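Local coordinates for acyl-CoA Binding Protein (PDB 3FP5) that probably binds long-chain acyl-CoA esters for fatty acid metabolism in the fungus Moniliophthora perniciosa, as acyl-CoA-binding proteins do, at residues Q31-K36 against Y77-E82. Residues are numbered along the deposited sequence; the frame is centred on the assembly and turned at random.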
loop_
_atom_site.group_PDB
_atom_site.type_symbol
_atom_site.label_atom_id
_atom_site.label_comp_id
_atom_site.label_asym_id
_atom_site.label_seq_id
_atom_site.Cartn_x
_atom_site.Cartn_y
_atom_site.Cartn_z
ATOM N N GLN A 31 -5.095 0.904 -4.979
ATOM C CA GLN A 31 -4.091 1.955 -4.888
ATOM C C GLN A 31 -4.406 2.904 -3.727
ATOM O O GLN A 31 -3.507 3.358 -3.024
ATOM C CB GLN A 31 -3.978 2.721 -6.205
ATOM C CG GLN A 31 -3.339 1.909 -7.329
ATOM C CD GLN A 31 -1.835 1.724 -7.153
ATOM O OE1 GLN A 31 -1.253 2.139 -6.146
ATOM N NE2 GLN A 31 -1.197 1.104 -8.142
ATOM N N LEU A 32 -5.688 3.194 -3.528
ATOM C CA LEU A 32 -6.099 3.983 -2.370
ATOM C C LEU A 32 -5.757 3.239 -1.074
ATOM O O LEU A 32 -5.356 3.844 -0.083
ATOM C CB LEU A 32 -7.593 4.289 -2.434
ATOM C CG LEU A 32 -7.941 5.438 -3.382
ATOM C CD1 LEU A 32 -9.441 5.527 -3.576
ATOM C CD2 LEU A 32 -7.377 6.762 -2.870
ATOM N N TYR A 33 -5.906 1.918 -1.098
ATOM C CA TYR A 33 -5.602 1.095 0.069
ATOM C C TYR A 33 -4.104 1.156 0.374
ATOM O O TYR A 33 -3.684 1.347 1.522
ATOM C CB TYR A 33 -6.062 -0.340 -0.198
ATOM C CG TYR A 33 -6.016 -1.273 0.986
ATOM C CD1 TYR A 33 -7.184 -1.649 1.657
ATOM C CD2 TYR A 33 -4.806 -1.806 1.420
ATOM C CE1 TYR A 33 -7.138 -2.535 2.730
ATOM C CE2 TYR A 33 -4.752 -2.678 2.490
ATOM C CZ TYR A 33 -5.917 -3.040 3.143
ATOM O OH TYR A 33 -5.843 -3.923 4.209
ATOM N N PHE A 34 -3.288 0.994 -0.663
ATOM C CA PHE A 34 -1.847 1.152 -0.506
ATOM C C PHE A 34 -1.501 2.552 -0.002
ATOM O O PHE A 34 -0.640 2.710 0.865
ATOM C CB PHE A 34 -1.120 0.909 -1.832
ATOM C CG PHE A 34 -0.957 -0.552 -2.193
ATOM C CD1 PHE A 34 -0.427 -1.460 -1.284
ATOM C CD2 PHE A 34 -1.292 -0.997 -3.467
ATOM C CE1 PHE A 34 -0.263 -2.804 -1.638
ATOM C CE2 PHE A 34 -1.124 -2.336 -3.829
ATOM C CZ PHE A 34 -0.612 -3.234 -2.908
ATOM N N TYR A 35 -2.165 3.567 -0.552
ATOM C CA TYR A 35 -1.871 4.949 -0.176
ATOM C C TYR A 35 -2.105 5.165 1.312
ATOM O O TYR A 35 -1.238 5.697 2.019
ATOM C CB TYR A 35 -2.728 5.956 -0.959
ATOM C CG TYR A 35 -2.441 7.388 -0.542
ATOM C CD1 TYR A 35 -1.324 8.053 -1.024
ATOM C CD2 TYR A 35 -3.254 8.052 0.380
ATOM C CE1 TYR A 35 -1.038 9.353 -0.634
ATOM C CE2 TYR A 35 -2.977 9.351 0.776
ATOM C CZ TYR A 35 -1.867 9.997 0.266
ATOM O OH TYR A 35 -1.575 11.282 0.656
ATOM N N LYS A 36 -3.277 4.749 1.782
ATOM C CA LYS A 36 -3.671 5.082 3.142
ATOM C C LYS A 36 -2.722 4.415 4.141
ATOM O O LYS A 36 -2.300 5.040 5.117
ATOM C CB LYS A 36 -5.151 4.743 3.411
ATOM C CG LYS A 36 -5.474 3.264 3.600
ATOM C CD LYS A 36 -6.980 3.028 3.502
ATOM C CE LYS A 36 -7.334 1.576 3.789
ATOM N NZ LYS A 36 -8.755 1.259 3.463
ATOM N N TYR A 77 2.120 -1.517 8.355
ATOM C CA TYR A 77 3.089 -2.387 7.672
ATOM C C TYR A 77 2.428 -3.678 7.221
ATOM O O TYR A 77 2.576 -4.097 6.071
ATOM C CB TYR A 77 4.232 -2.800 8.601
ATOM C CG TYR A 77 5.190 -1.713 9.026
ATOM C CD1 TYR A 77 5.291 -0.517 8.324
ATOM C CD2 TYR A 77 6.018 -1.905 10.131
ATOM C CE1 TYR A 77 6.187 0.474 8.725
ATOM C CE2 TYR A 77 6.909 -0.927 10.536
ATOM C CZ TYR A 77 6.988 0.261 9.835
ATOM O OH TYR A 77 7.885 1.228 10.238
ATOM N N GLN A 78 1.714 -4.309 8.146
ATOM C CA GLN A 78 1.113 -5.612 7.897
ATOM C C GLN A 78 0.051 -5.551 6.799
ATOM O O GLN A 78 0.058 -6.355 5.863
ATOM C CB GLN A 78 0.508 -6.159 9.187
ATOM C CG GLN A 78 -0.140 -7.510 8.991
ATOM C CD GLN A 78 -0.949 -7.939 10.191
ATOM O OE1 GLN A 78 -1.273 -7.127 11.061
ATOM N NE2 GLN A 78 -1.280 -9.224 10.248
ATOM N N LYS A 79 -0.859 -4.587 6.914
ATOM C CA LYS A 79 -1.933 -4.428 5.947
ATOM C C LYS A 79 -1.403 -4.133 4.542
ATOM O O LYS A 79 -1.926 -4.645 3.552
ATOM C CB LYS A 79 -2.882 -3.314 6.403
ATOM C CG LYS A 79 -3.676 -3.676 7.653
ATOM C CD LYS A 79 -4.409 -4.987 7.441
ATOM C CE LYS A 79 -5.312 -5.323 8.621
ATOM N NZ LYS A 79 -5.938 -6.668 8.462
ATOM N N TYR A 80 -0.370 -3.300 4.464
ATOM C CA TYR A 80 0.221 -2.923 3.183
ATOM C C TYR A 80 0.859 -4.154 2.523
ATOM O O TYR A 80 0.573 -4.487 1.358
ATOM C CB TYR A 80 1.261 -1.810 3.395
ATOM C CG TYR A 80 1.775 -1.185 2.117
ATOM C CD1 TYR A 80 1.350 0.079 1.700
ATOM C CD2 TYR A 80 2.695 -1.860 1.320
ATOM C CE1 TYR A 80 1.836 0.643 0.508
ATOM C CE2 TYR A 80 3.179 -1.305 0.143
ATOM C CZ TYR A 80 2.749 -0.062 -0.261
ATOM O OH TYR A 80 3.251 0.459 -1.441
ATOM N N VAL A 81 1.719 -4.837 3.275
ATOM C CA VAL A 81 2.387 -6.034 2.749
ATOM C C VAL A 81 1.367 -7.096 2.335
ATOM O O VAL A 81 1.432 -7.659 1.234
ATOM C CB VAL A 81 3.390 -6.621 3.770
ATOM C CG1 VAL A 81 3.877 -8.015 3.313
ATOM C CG2 VAL A 81 4.557 -5.655 3.974
ATOM N N GLU A 82 0.409 -7.363 3.212
ATOM C CA GLU A 82 -0.603 -8.364 2.919
ATOM C C GLU A 82 -1.445 -8.049 1.677
ATOM O O GLU A 82 -1.785 -8.959 0.913
ATOM C CB GLU A 82 -1.485 -8.593 4.145
ATOM C CG GLU A 82 -0.773 -9.404 5.208
ATOM C CD GLU A 82 -1.626 -9.607 6.438
ATOM O OE1 GLU A 82 -2.716 -8.997 6.516
ATOM O OE2 GLU A 82 -1.197 -10.378 7.320
HETATM O O HOH W 1 -4.306 -6.137 3.517
#
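The phenolic OH of Y33 and the backbone O of K79 share one water, which lies 2.8 Å from Y33 OH and donates a hydrogen bond of 2.8 Å to K79 O. The tyrosine reaches this position because its CG stands anti to the backbone N (chi1 -171°), which carries the ring across to the neighbouring helix. There its edge meets the same carbonyl: Y33 CE2 lies 3.6 Å from K79 O, which sits near the plane of the ring. The hydroxyl also rests against the aliphatic part of K79, with K79 CD 3.7 Å from Y33 OH, while the lysine chain bends at chi2, carrying NZ off from segment 31-36. K83, one turn further along helix 73-91, adds a cation-pi contact to the Y33 ring.

Deeper in, F34 and Y80 show how two helices pack closely through aromatic rings. F34 presents its edge to one face of Y80 in a tilted edge-to-face pair, planes at 52°, and F34 CD1 sits over the centre of the Y80 ring. In exchange, Y80 CE1 comes within 3.2 Å of F34 O, and the edge of the F34 ring is turned to Y80 O, with F34 CE1 3.5 Å from Y80 O. F8 of helix 5-17 meets Y80 edge-to-face, and L84 and I87 pack on F34, so this pair joins helices 28-42, 73-91 and 5-17 in the helical bundle of the acyl-CoA-binding fold. The OH of buried Y80 is satisfied by a hydrogen bond to a MES molecule, probably from the crystallisation liquor. Rings thus bring the helices together without a direct hydrogen bond between the segments, and water supplies the polar link at the more exposed side.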